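Local coordinates for protein GCN5-related N-acetyltransferase:Aminotransferase, class-II (Rhodopseudomonas palustris, PDB 2FIW) that binds acetyl coenzyme A and probably transfers its acetyl group to an amine of an acceptor substrate, at residues 25-30 with 90-95; 83-88 with 102-107; 116-121 with 155-160. All blocks are in the same frame, centred on the assembly; numbering follows the deposited sequence. Where two conformers were deposited one is given.

Contact 1: 25-30 with 90-95; sequences FVASIE and VHPDYV. With ACO (acetyl coenzyme *a), chain C.
S28 and A27, neighbours on helix 18-32, meet the chain that leaves strand 84-90, S28 by polar contact and A27 by apolar packing. The polar part centres on the hydroxyl of S28. Its torsion, with OG anti to the backbone N (chi1 -174°), puts S28 OG 3.0 Å from V90 O and 2.6 Å from O9P of the acetyl coenzyme A. The amide of V90 takes a clear part, V90 N donating to the same O9P of the cofactor over 3.0 Å (N-H...O 160°), and this pantetheine carbonyl therefore sits beside both the helix and the strand end. The side chain of V90 also lies against the pyrophosphate, V90 CG2 being 3.2 Å from O6A of the cofactor.

The apolar part is a small patch round P92. P92 CD packs at 3.8 Å from A27 CB, while P92 CG lies 3.4 Å from A27 O, so the proline ring lies against the A27 methyl and carbonyl. H91 approaches the same methyl obliquely, its NE2 4.0 Å from A27 CB, and P92 CD sits over one face of the imidazole, toward its rim.

Within the turn, D93 N donates to H91 ND1 at 3.2 Å, tilted 29° out of the ring plane, and Y94 N bonds to H91 O. Were H91 an alanine, the D93 amide would probably lose its ring acceptor and the A27 methyl part of its cover.

The pairing of a strand-end amide with the pantetheine, followed by a turn leading to the pyrophosphate and helix 99-112, is the cofactor-binding arrangement of the GNAT fold.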
loop_
_atom_site.group_PDB
_atom_site.type_symbol
_atom_site.label_atom_id
_atom_site.label_comp_id
_atom_site.label_asym_id
_atom_site.label_seq_id
_atom_site.Cartn_x
_atom_site.Cartn_y
_atom_site.Cartn_z
ATOM N N PHE A 25 -1.028 1.789 8.937
ATOM C CA PHE A 25 0.260 1.930 8.281
ATOM C C PHE A 25 1.396 1.478 9.220
ATOM O O PHE A 25 2.208 0.623 8.841
ATOM C CB PHE A 25 0.393 3.392 7.833
ATOM C CG PHE A 25 1.779 3.814 7.396
ATOM C CD1 PHE A 25 2.647 4.449 8.296
ATOM C CD2 PHE A 25 2.171 3.684 6.066
ATOM C CE1 PHE A 25 3.904 4.881 7.881
ATOM C CE2 PHE A 25 3.414 4.097 5.637
ATOM C CZ PHE A 25 4.293 4.709 6.535
ATOM N N VAL A 26 1.433 2.014 10.441
ATOM C CA VAL A 26 2.487 1.622 11.372
ATOM C C VAL A 26 2.335 0.170 11.839
ATOM O O VAL A 26 3.345 -0.510 11.991
ATOM C CB VAL A 26 2.724 2.608 12.587
ATOM C CG1 VAL A 26 2.454 4.039 12.216
ATOM C CG2 VAL A 26 1.953 2.203 13.801
ATOM N N ALA A 27 1.103 -0.308 12.052
ATOM C CA ALA A 27 0.900 -1.682 12.513
ATOM C C ALA A 27 1.258 -2.694 11.433
ATOM O O ALA A 27 1.807 -3.751 11.720
ATOM C CB ALA A 27 -0.509 -1.874 12.981
ATOM N N SER A 28 0.944 -2.357 10.187
ATOM C CA SER A 28 1.289 -3.168 9.014
ATOM C C SER A 28 2.807 -3.324 8.864
ATOM O O SER A 28 3.315 -4.409 8.602
ATOM C CB SER A 28 0.713 -2.503 7.765
ATOM O OG SER A 28 0.885 -3.312 6.618
ATOM N N ILE A 29 3.524 -2.214 9.025
ATOM C CA ILE A 29 4.977 -2.191 8.951
ATOM C C ILE A 29 5.645 -2.975 10.107
ATOM O O ILE A 29 6.486 -3.844 9.867
ATOM C CB ILE A 29 5.479 -0.739 8.875
ATOM C CG1 ILE A 29 5.054 -0.124 7.530
ATOM C CG2 ILE A 29 7.015 -0.643 9.130
ATOM C CD1 ILE A 29 5.131 1.388 7.511
ATOM N N GLU A 30 5.276 -2.654 11.343
ATOM C CA GLU A 30 5.831 -3.326 12.516
ATOM C C GLU A 30 5.709 -4.836 12.371
ATOM O O GLU A 30 6.703 -5.576 12.434
ATOM C CB GLU A 30 5.100 -2.871 13.781
ATOM C CG GLU A 30 5.366 -1.417 14.177
ATOM C CD GLU A 30 4.539 -0.974 15.371
ATOM O OE1 GLU A 30 3.497 -1.616 15.662
ATOM O OE2 GLU A 30 4.933 0.027 16.013
ATOM N N VAL A 90 -2.338 -3.162 4.539
ATOM C CA VAL A 90 -3.429 -3.889 5.179
ATOM C C VAL A 90 -3.059 -4.109 6.636
ATOM O O VAL A 90 -1.912 -4.425 6.931
ATOM C CB VAL A 90 -3.674 -5.252 4.472
ATOM C CG1 VAL A 90 -4.829 -6.058 5.163
ATOM C CG2 VAL A 90 -3.962 -5.016 2.978
ATOM N N HIS A 91 -4.016 -3.936 7.543
ATOM C CA HIS A 91 -3.776 -4.166 8.965
ATOM C C HIS A 91 -3.323 -5.613 9.148
ATOM O O HIS A 91 -3.841 -6.492 8.452
ATOM C CB HIS A 91 -5.045 -3.883 9.786
ATOM C CG HIS A 91 -4.790 -3.736 11.252
ATOM N ND1 HIS A 91 -4.829 -4.807 12.125
ATOM C CD2 HIS A 91 -4.446 -2.656 11.993
ATOM C CE1 HIS A 91 -4.534 -4.386 13.344
ATOM N NE2 HIS A 91 -4.305 -3.084 13.295
ATOM N N PRO A 92 -2.330 -5.864 10.041
ATOM C CA PRO A 92 -1.812 -7.228 10.262
ATOM C C PRO A 92 -2.867 -8.261 10.701
ATOM O O PRO A 92 -2.749 -9.427 10.377
ATOM C CB PRO A 92 -0.758 -7.040 11.354
ATOM C CG PRO A 92 -0.975 -5.711 11.913
ATOM C CD PRO A 92 -1.612 -4.877 10.869
ATOM N N ASP A 93 -3.899 -7.817 11.407
ATOM C CA ASP A 93 -4.999 -8.689 11.792
ATOM C C ASP A 93 -5.930 -9.096 10.644
ATOM O O ASP A 93 -6.762 -9.979 10.827
ATOM C CB ASP A 93 -5.779 -8.065 12.953
ATOM C CG ASP A 93 -4.963 -8.043 14.246
ATOM O OD1 ASP A 93 -4.187 -9.000 14.460
ATOM O OD2 ASP A 93 -5.075 -7.080 15.035
ATOM N N TYR A 94 -5.768 -8.494 9.463
ATOM C CA TYR A 94 -6.693 -8.756 8.355
ATOM C C TYR A 94 -6.056 -9.175 7.047
ATOM O O TYR A 94 -6.705 -9.119 5.988
ATOM C CB TYR A 94 -7.608 -7.565 8.139
ATOM C CG TYR A 94 -8.455 -7.281 9.352
ATOM C CD1 TYR A 94 -9.692 -7.904 9.518
ATOM C CD2 TYR A 94 -8.012 -6.409 10.341
ATOM C CE1 TYR A 94 -10.473 -7.661 10.629
ATOM C CE2 TYR A 94 -8.783 -6.162 11.472
ATOM C CZ TYR A 94 -10.011 -6.793 11.605
ATOM O OH TYR A 94 -10.782 -6.531 12.711
ATOM N N VAL A 95 -4.797 -9.604 7.113
ATOM C CA VAL A 95 -4.052 -10.034 5.922
ATOM C C VAL A 95 -4.533 -11.419 5.489
ATOM O O VAL A 95 -5.162 -12.118 6.277
ATOM C CB VAL A 95 -2.493 -9.993 6.151
ATOM C CG1 VAL A 95 -2.030 -8.573 6.316
ATOM C CG2 VAL A 95 -2.083 -10.823 7.375
HETATM N N1A ACO C . -6.436 -18.721 1.779
HETATM C C2A ACO C . -5.141 -18.724 1.402
HETATM N N3A ACO C . -4.568 -17.638 0.850
HETATM C C4A ACO C . -5.263 -16.474 0.649
HETATM C C5A ACO C . -6.597 -16.391 1.013
HETATM C C6A ACO C . -7.209 -17.612 1.619
HETATM N N6A ACO C . -8.510 -17.624 2.003
HETATM N N7A ACO C . -7.029 -15.148 0.703
HETATM C C8A ACO C . -5.984 -14.476 0.164
HETATM N N9A ACO C . -4.919 -15.290 0.126
HETATM C C1B ACO C . -3.544 -15.005 -0.366
HETATM C C2B ACO C . -3.454 -14.554 -1.811
HETATM O O2B ACO C . -3.459 -15.674 -2.700
HETATM C C3B ACO C . -2.117 -13.831 -1.821
HETATM O O3B ACO C . -1.058 -14.695 -2.236
HETATM P P3B ACO C . 0.308 -14.132 -2.903
HETATM O O7A ACO C . 1.149 -13.533 -1.781
HETATM O O8A ACO C . -0.157 -13.089 -3.894
HETATM O O9A ACO C . 0.899 -15.376 -3.528
HETATM C C4B ACO C . -1.886 -13.374 -0.375
HETATM O O4B ACO C . -2.890 -14.002 0.424
HETATM C C5B ACO C . -2.001 -11.859 -0.205
HETATM O O5B ACO C . -3.196 -11.426 -0.873
HETATM P P1A ACO C . -4.267 -10.432 -0.203
HETATM O O1A ACO C . -4.975 -11.138 0.935
HETATM O O2A ACO C . -5.047 -9.869 -1.369
HETATM O O3A ACO C . -3.287 -9.278 0.363
HETATM P P2A ACO C . -3.271 -8.781 1.876
HETATM O O4A ACO C . -2.670 -9.875 2.716
HETATM O O5A ACO C . -4.643 -8.260 2.197
HETATM O O6A ACO C . -2.254 -7.521 1.837
HETATM C CBP ACO C . 0.007 -6.498 1.639
HETATM C CCP ACO C . -1.041 -7.471 1.072
HETATM C CDP ACO C . 1.285 -6.673 0.829
HETATM C CEP ACO C . -0.500 -5.069 1.528
HETATM C CAP ACO C . 0.272 -6.771 3.140
HETATM O OAP ACO C . 0.946 -8.025 3.342
HETATM C C9P ACO C . 0.954 -5.674 3.951
HETATM O O9P ACO C . 0.230 -4.727 4.537
HETATM N N8P ACO C . 2.215 -5.685 4.092
HETATM C C7P ACO C . 3.087 -4.783 4.857
HETATM C C6P ACO C . 3.204 -3.375 4.271
HETATM C C5P ACO C . 3.781 -3.470 2.891
HETATM O O5P ACO C . 4.729 -4.206 2.652
HETATM N N4P ACO C . 3.193 -2.727 1.965
HETATM C C3P ACO C . 3.561 -2.681 0.565
HETATM C C2P ACO C . 4.681 -1.663 0.422
HETATM S S1P ACO C . 4.700 -1.296 -1.292
HETATM C C ACO C . 3.978 0.202 -1.411
HETATM O O ACO C . 3.221 0.598 -0.532
HETATM C CH3 ACO C . 4.254 0.951 -2.467
#

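Contact 2: 83-88 with 102-107; sequences DHIDML and TLIDAL. With ACO (acetyl coenzyme *a), chain C.
L88 turns its CG anti to the backbone N (chi1 -153°) and so carries its branched end to I104 on helix 102-107, whose own CG1 stands anti to the carbonyl carbon (chi1 -62°) and sends CD1 up to meet it. The two side chains cross at about a right angle, with L88 CG 3.5 Å from I104 CD1. A second right-angled crossing is made by the other branch of I104, whose CG2 lies 3.9 Å from I85 CD1; I104 is thus wedged between the two strand residues. L103 and L107 extend the patch, L103 CD1 touching L88 CD2 at 3.8 Å and L107 CD1 meeting I85 CG2 more loosely. All five side chains are buried, and no hydrogen bond joins strand to helix.

The cofactor lies along the same strand. L88 O accepts a bond from N4P of acetyl coenzyme A at 2.8 Å, L88 N gives a weak one to the acetyl oxygen, and L88 CD1 packs against the CEP methyl at 3.5 Å. Just before L88 the strand bulges, D86 and M87 together pairing with S78 in a classic beta bulge, and D86 is held by a salt bridge to R58.

Strand 84-88 and helix 102-107 run nearly antiparallel, at 160° and 10.1 Å between axes, as the first strand and helix of a beta-alpha-beta unit; with the bulge beside the thioester, this is the acetyl-coenzyme A site characteristic of GNAT enzymes.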
loop_
_atom_site.group_PDB
_atom_site.type_symbol
_atom_site.label_atom_id
_atom_site.label_comp_id
_atom_site.label_asym_id
_atom_site.label_seq_id
_atom_site.Cartn_x
_atom_site.Cartn_y
_atom_site.Cartn_z
ATOM N N ASP A 83 -0.171 6.853 -12.774
ATOM C CA ASP A 83 0.250 5.450 -12.818
ATOM C C ASP A 83 1.120 4.908 -11.677
ATOM O O ASP A 83 1.707 3.842 -11.818
ATOM C CB ASP A 83 0.943 5.176 -14.154
ATOM C CG ASP A 83 2.098 6.127 -14.423
ATOM O OD1 ASP A 83 2.557 6.839 -13.488
ATOM O OD2 ASP A 83 2.547 6.157 -15.595
ATOM N N HIS A 84 1.205 5.623 -10.561
ATOM C CA HIS A 84 1.980 5.131 -9.420
ATOM C C HIS A 84 1.145 4.573 -8.280
ATOM O O HIS A 84 0.342 5.289 -7.681
ATOM C CB HIS A 84 2.899 6.210 -8.865
ATOM C CG HIS A 84 4.012 6.576 -9.782
ATOM N ND1 HIS A 84 3.858 7.476 -10.811
ATOM C CD2 HIS A 84 5.299 6.159 -9.833
ATOM C CE1 HIS A 84 5.004 7.602 -11.457
ATOM N NE2 HIS A 84 5.895 6.812 -10.884
ATOM N N ILE A 85 1.372 3.305 -7.958
ATOM C CA ILE A 85 0.865 2.751 -6.712
ATOM C C ILE A 85 1.795 3.221 -5.616
ATOM O O ILE A 85 2.876 2.671 -5.430
ATOM C CB ILE A 85 0.776 1.213 -6.734
ATOM C CG1 ILE A 85 -0.225 0.762 -7.809
ATOM C CG2 ILE A 85 0.422 0.667 -5.337
ATOM C CD1 ILE A 85 -0.615 -0.680 -7.701
ATOM N N ASP A 86 1.362 4.252 -4.899
ATOM C CA ASP A 86 2.186 4.907 -3.899
ATOM C C ASP A 86 2.184 4.179 -2.553
ATOM O O ASP A 86 3.198 4.148 -1.865
ATOM C CB ASP A 86 1.731 6.355 -3.717
ATOM C CG ASP A 86 2.727 7.188 -2.925
ATOM O OD1 ASP A 86 3.923 7.194 -3.284
ATOM O OD2 ASP A 86 2.317 7.841 -1.946
HETATM N N MSE A 87 1.044 3.597 -2.189
HETATM C CA MSE A 87 0.843 2.991 -0.880
HETATM C C MSE A 87 -0.144 1.842 -0.935
HETATM O O MSE A 87 -1.142 1.903 -1.665
HETATM C CB MSE A 87 0.355 4.039 0.120
HETATM C CG MSE A 87 1.334 5.181 0.309
HETATM SE SE MSE A 87 0.835 6.379 1.706
HETATM C CE MSE A 87 -0.611 7.143 0.893
ATOM N N LEU A 88 0.162 0.799 -0.163
ATOM C CA LEU A 88 -0.680 -0.379 0.020
ATOM C C LEU A 88 -0.376 -0.927 1.401
ATOM O O LEU A 88 0.723 -1.423 1.629
ATOM C CB LEU A 88 -0.350 -1.459 -1.010
ATOM C CG LEU A 88 -1.439 -2.467 -1.420
ATOM C CD1 LEU A 88 -0.843 -3.829 -1.768
ATOM C CD2 LEU A 88 -2.635 -2.629 -0.479
ATOM N N THR A 102 -8.337 -6.552 -3.575
ATOM C CA THR A 102 -9.471 -5.663 -3.792
ATOM C C THR A 102 -9.001 -4.213 -3.953
ATOM O O THR A 102 -9.404 -3.535 -4.885
ATOM C CB THR A 102 -10.492 -5.800 -2.616
ATOM O OG1 THR A 102 -10.943 -7.161 -2.549
ATOM C CG2 THR A 102 -11.697 -4.897 -2.807
ATOM N N LEU A 103 -8.124 -3.764 -3.062
ATOM C CA LEU A 103 -7.604 -2.409 -3.108
ATOM C C LEU A 103 -6.857 -2.130 -4.399
ATOM O O LEU A 103 -7.099 -1.106 -5.045
ATOM C CB LEU A 103 -6.689 -2.139 -1.915
ATOM C CG LEU A 103 -7.330 -1.786 -0.580
ATOM C CD1 LEU A 103 -6.245 -1.845 0.490
ATOM C CD2 LEU A 103 -8.063 -0.392 -0.632
ATOM N N ILE A 104 -5.963 -3.046 -4.778
ATOM C CA ILE A 104 -5.134 -2.866 -5.971
ATOM C C ILE A 104 -5.934 -2.945 -7.272
ATOM O O ILE A 104 -5.693 -2.157 -8.169
ATOM C CB ILE A 104 -3.880 -3.782 -5.974
ATOM C CG1 ILE A 104 -2.977 -3.442 -4.797
ATOM C CG2 ILE A 104 -3.069 -3.614 -7.253
ATOM C CD1 ILE A 104 -2.786 -1.938 -4.564
ATOM N N ASP A 105 -6.890 -3.866 -7.363
ATOM C CA ASP A 105 -7.838 -3.882 -8.478
ATOM C C ASP A 105 -8.529 -2.514 -8.662
ATOM O O ASP A 105 -8.679 -2.028 -9.787
ATOM C CB ASP A 105 -8.906 -4.953 -8.248
ATOM C CG ASP A 105 -8.370 -6.392 -8.374
ATOM O OD1 ASP A 105 -7.246 -6.610 -8.907
ATOM O OD2 ASP A 105 -9.092 -7.312 -7.922
ATOM N N ALA A 106 -8.954 -1.901 -7.557
ATOM C CA ALA A 106 -9.593 -0.575 -7.614
ATOM C C ALA A 106 -8.659 0.494 -8.159
ATOM O O ALA A 106 -9.081 1.320 -8.970
ATOM C CB ALA A 106 -10.154 -0.174 -6.268
ATOM N N LEU A 107 -7.390 0.448 -7.746
ATOM C CA LEU A 107 -6.380 1.383 -8.233
ATOM C C LEU A 107 -6.062 1.207 -9.724
ATOM O O LEU A 107 -5.885 2.192 -10.442
ATOM C CB LEU A 107 -5.106 1.327 -7.389
ATOM C CG LEU A 107 -5.152 1.758 -5.909
ATOM C CD1 LEU A 107 -3.736 1.957 -5.394
ATOM C CD2 LEU A 107 -5.986 3.017 -5.665
HETATM N N1A ACO C . -6.436 -18.721 1.779
HETATM C C2A ACO C . -5.141 -18.724 1.402
HETATM N N3A ACO C . -4.568 -17.638 0.850
HETATM C C4A ACO C . -5.263 -16.474 0.649
HETATM C C5A ACO C . -6.597 -16.391 1.013
HETATM C C6A ACO C . -7.209 -17.612 1.619
HETATM N N6A ACO C . -8.510 -17.624 2.003
HETATM N N7A ACO C . -7.029 -15.148 0.703
HETATM C C8A ACO C . -5.984 -14.476 0.164
HETATM N N9A ACO C . -4.919 -15.290 0.126
HETATM C C1B ACO C . -3.544 -15.005 -0.366
HETATM C C2B ACO C . -3.454 -14.554 -1.811
HETATM O O2B ACO C . -3.459 -15.674 -2.700
HETATM C C3B ACO C . -2.117 -13.831 -1.821
HETATM O O3B ACO C . -1.058 -14.695 -2.236
HETATM P P3B ACO C . 0.308 -14.132 -2.903
HETATM O O7A ACO C . 1.149 -13.533 -1.781
HETATM O O8A ACO C . -0.157 -13.089 -3.894
HETATM O O9A ACO C . 0.899 -15.376 -3.528
HETATM C C4B ACO C . -1.886 -13.374 -0.375
HETATM O O4B ACO C . -2.890 -14.002 0.424
HETATM C C5B ACO C . -2.001 -11.859 -0.205
HETATM O O5B ACO C . -3.196 -11.426 -0.873
HETATM P P1A ACO C . -4.267 -10.432 -0.203
HETATM O O1A ACO C . -4.975 -11.138 0.935
HETATM O O2A ACO C . -5.047 -9.869 -1.369
HETATM O O3A ACO C . -3.287 -9.278 0.363
HETATM P P2A ACO C . -3.271 -8.781 1.876
HETATM O O4A ACO C . -2.670 -9.875 2.716
HETATM O O5A ACO C . -4.643 -8.260 2.197
HETATM O O6A ACO C . -2.254 -7.521 1.837
HETATM C CBP ACO C . 0.007 -6.498 1.639
HETATM C CCP ACO C . -1.041 -7.471 1.072
HETATM C CDP ACO C . 1.285 -6.673 0.829
HETATM C CEP ACO C . -0.500 -5.069 1.528
HETATM C CAP ACO C . 0.272 -6.771 3.140
HETATM O OAP ACO C . 0.946 -8.025 3.342
HETATM C C9P ACO C . 0.954 -5.674 3.951
HETATM O O9P ACO C . 0.230 -4.727 4.537
HETATM N N8P ACO C . 2.215 -5.685 4.092
HETATM C C7P ACO C . 3.087 -4.783 4.857
HETATM C C6P ACO C . 3.204 -3.375 4.271
HETATM C C5P ACO C . 3.781 -3.470 2.891
HETATM O O5P ACO C . 4.729 -4.206 2.652
HETATM N N4P ACO C . 3.193 -2.727 1.965
HETATM C C3P ACO C . 3.561 -2.681 0.565
HETATM C C2P ACO C . 4.681 -1.663 0.422
HETATM S S1P ACO C . 4.700 -1.296 -1.292
HETATM C C ACO C . 3.978 0.202 -1.411
HETATM O O ACO C . 3.221 0.598 -0.532
HETATM C CH3 ACO C . 4.254 0.951 -2.467
#

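Contact 3: 116-121 with 155-160; sequences ALILTV and TMTKSL
I118 and T157 lie side by side and point the same way, I118 CG2 resting 3.7 Å from T157 CB on the face of the sheet that also carries T120 and S159. Next along this face, T120 turns OG1 anti to its own N (chi1 177°), which brings T120 OG1 to 3.8 Å from T157 CG2. The side chains of T120 and T155 cross at a slant, OG1 of T120 near T155 CG2. T155 OG1 is hydrogen-bonded to D122 and N142.

On the face with L119, V121, M156 and K158, L119 is met at an angle by L160, L160 CD1 lying 3.9 Å from L119 CB while the second methyl of L160, CD2, reaches back to A116 O. V121 and M156 are also angled against each other and touch lightly through V121 CG1 and M156 CB; beyond CG the selenomethionine runs out extended towards helix 128-132. K158 stretches away from strand 118-121, and its amine forms a salt bridge with E108 of helix 99-112.

Backbone bonds hold this pattern in register. L119 and K158 are a hydrogen-bonded pair, with K158 N to L119 O at 2.8 Å (166°) and a more bent return bond from L119 N to K158 O. V121 and M156 form the next such pair, M156 N to V121 O being 2.9 Å, and L160 N to L117 O continues the pairing at the other end. I118 with S159 and T120 with T157 are the non-hydrogen-bonded pairs between.

The result is a regular antiparallel pairing within the mixed central sheet of the GNAT fold, joining the last strand, 149-159, to strand 118-123, whose V121 also touches the cofactor.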
loop_
_atom_site.group_PDB
_atom_site.type_symbol
_atom_site.label_atom_id
_atom_site.label_comp_id
_atom_site.label_asym_id
_atom_site.label_seq_id
_atom_site.Cartn_x
_atom_site.Cartn_y
_atom_site.Cartn_z
ATOM N N ALA A 116 -3.650 5.806 -18.153
ATOM C CA ALA A 116 -2.466 4.990 -17.864
ATOM C C ALA A 116 -2.454 3.640 -18.575
ATOM O O ALA A 116 -3.472 2.963 -18.686
ATOM C CB ALA A 116 -2.275 4.817 -16.346
ATOM N N LEU A 117 -1.286 3.264 -19.068
ATOM C CA LEU A 117 -1.138 2.004 -19.775
ATOM C C LEU A 117 -0.211 1.095 -18.985
ATOM O O LEU A 117 -0.320 -0.131 -19.044
ATOM C CB LEU A 117 -0.591 2.250 -21.186
ATOM C CG LEU A 117 -1.191 3.422 -21.981
ATOM C CD1 LEU A 117 -0.227 3.923 -23.069
ATOM C CD2 LEU A 117 -2.548 3.051 -22.573
ATOM N N ILE A 118 0.699 1.721 -18.243
ATOM C CA ILE A 118 1.700 1.012 -17.443
ATOM C C ILE A 118 1.635 1.520 -16.000
ATOM O O ILE A 118 2.114 2.624 -15.702
ATOM C CB ILE A 118 3.151 1.168 -18.041
ATOM C CG1 ILE A 118 3.207 0.660 -19.494
ATOM C CG2 ILE A 118 4.198 0.445 -17.166
ATOM C CD1 ILE A 118 4.239 1.360 -20.386
ATOM N N LEU A 119 1.006 0.727 -15.128
ATOM C CA LEU A 119 1.026 0.966 -13.685
ATOM C C LEU A 119 2.394 0.619 -13.101
ATOM O O LEU A 119 3.046 -0.346 -13.522
ATOM C CB LEU A 119 -0.059 0.154 -12.961
ATOM C CG LEU A 119 -1.312 0.869 -12.419
ATOM C CD1 LEU A 119 -1.822 0.169 -11.177
ATOM C CD2 LEU A 119 -1.061 2.316 -12.039
ATOM N N THR A 120 2.832 1.397 -12.122
ATOM C CA THR A 120 4.137 1.154 -11.522
ATOM C C THR A 120 4.081 1.252 -9.995
ATOM O O THR A 120 3.286 2.007 -9.447
ATOM C CB THR A 120 5.244 2.034 -12.172
ATOM O OG1 THR A 120 6.494 1.814 -11.514
ATOM C CG2 THR A 120 4.894 3.512 -12.102
ATOM N N VAL A 121 4.905 0.443 -9.330
ATOM C CA VAL A 121 5.005 0.396 -7.874
ATOM C C VAL A 121 6.468 0.167 -7.504
ATOM O O VAL A 121 7.163 -0.558 -8.192
ATOM C CB VAL A 121 4.065 -0.699 -7.240
ATOM C CG1 VAL A 121 4.433 -2.129 -7.682
ATOM C CG2 VAL A 121 4.046 -0.607 -5.725
ATOM N N THR A 155 11.238 -1.654 -8.209
ATOM C CA THR A 155 10.301 -1.079 -9.162
ATOM C C THR A 155 9.765 -2.222 -10.010
ATOM O O THR A 155 10.524 -3.016 -10.538
ATOM C CB THR A 155 10.979 -0.010 -10.044
ATOM O OG1 THR A 155 11.602 0.963 -9.204
ATOM C CG2 THR A 155 9.966 0.679 -10.950
HETATM N N MSE A 156 8.443 -2.318 -10.078
HETATM C CA MSE A 156 7.753 -3.385 -10.787
HETATM C C MSE A 156 6.629 -2.726 -11.559
HETATM O O MSE A 156 5.944 -1.851 -11.029
HETATM C CB MSE A 156 7.168 -4.414 -9.810
HETATM C CG MSE A 156 8.131 -4.885 -8.732
HETATM SE SE MSE A 156 7.446 -6.350 -7.715
HETATM C CE MSE A 156 8.757 -6.419 -6.411
ATOM N N THR A 157 6.450 -3.129 -12.811
ATOM C CA THR A 157 5.453 -2.493 -13.682
ATOM C C THR A 157 4.439 -3.498 -14.214
ATOM O O THR A 157 4.759 -4.670 -14.397
ATOM C CB THR A 157 6.110 -1.743 -14.870
ATOM O OG1 THR A 157 6.873 -2.671 -15.648
ATOM C CG2 THR A 157 7.032 -0.621 -14.382
ATOM N N LYS A 158 3.215 -3.029 -14.433
ATOM C CA LYS A 158 2.167 -3.835 -15.045
ATOM C C LYS A 158 1.513 -3.098 -16.211
ATOM O O LYS A 158 1.095 -1.940 -16.070
ATOM C CB LYS A 158 1.104 -4.217 -14.014
ATOM C CG LYS A 158 0.067 -5.221 -14.528
ATOM C CD LYS A 158 -1.081 -5.364 -13.559
ATOM C CE LYS A 158 -2.086 -6.383 -14.037
ATOM N NZ LYS A 158 -3.092 -6.682 -12.973
ATOM N N SER A 159 1.432 -3.779 -17.360
ATOM C CA SER A 159 0.676 -3.284 -18.523
ATOM C C SER A 159 -0.822 -3.434 -18.249
ATOM O O SER A 159 -1.269 -4.492 -17.772
ATOM C CB SER A 159 1.060 -4.053 -19.792
ATOM O OG SER A 159 0.869 -3.251 -20.959
ATOM N N LEU A 160 -1.593 -2.384 -18.533
ATOM C CA LEU A 160 -3.028 -2.383 -18.246
ATOM C C LEU A 160 -3.879 -2.829 -19.448
ATOM O O LEU A 160 -3.524 -2.604 -20.620
ATOM C CB LEU A 160 -3.474 -1.003 -17.742
ATOM C CG LEU A 160 -3.626 -0.709 -16.238
ATOM C CD1 LEU A 160 -2.617 -1.472 -15.356
ATOM C CD2 LEU A 160 -3.552 0.803 -15.961
#

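Overall arrangement
Contact 2 is the core of the set, fully buried and wholly apolar between strand and helix, whereas contacts 1 and 3 are partly buried and lie on opposite sides of the chain's centre. Contact 3 relies on backbone hydrogen bonds within the sheet; contact 1 mixes a hydroxyl, a proline and a histidine where a helix meets a turn. Contacts 1 and 2 share strand 84-90, each using a different part of it to hold acetyl coenzyme A. Contacts 2 and 3 are joined directly, because strands 84-90 and 118-123 are sheet neighbours: D83 O and I85 N probably bond to the backbone of T120.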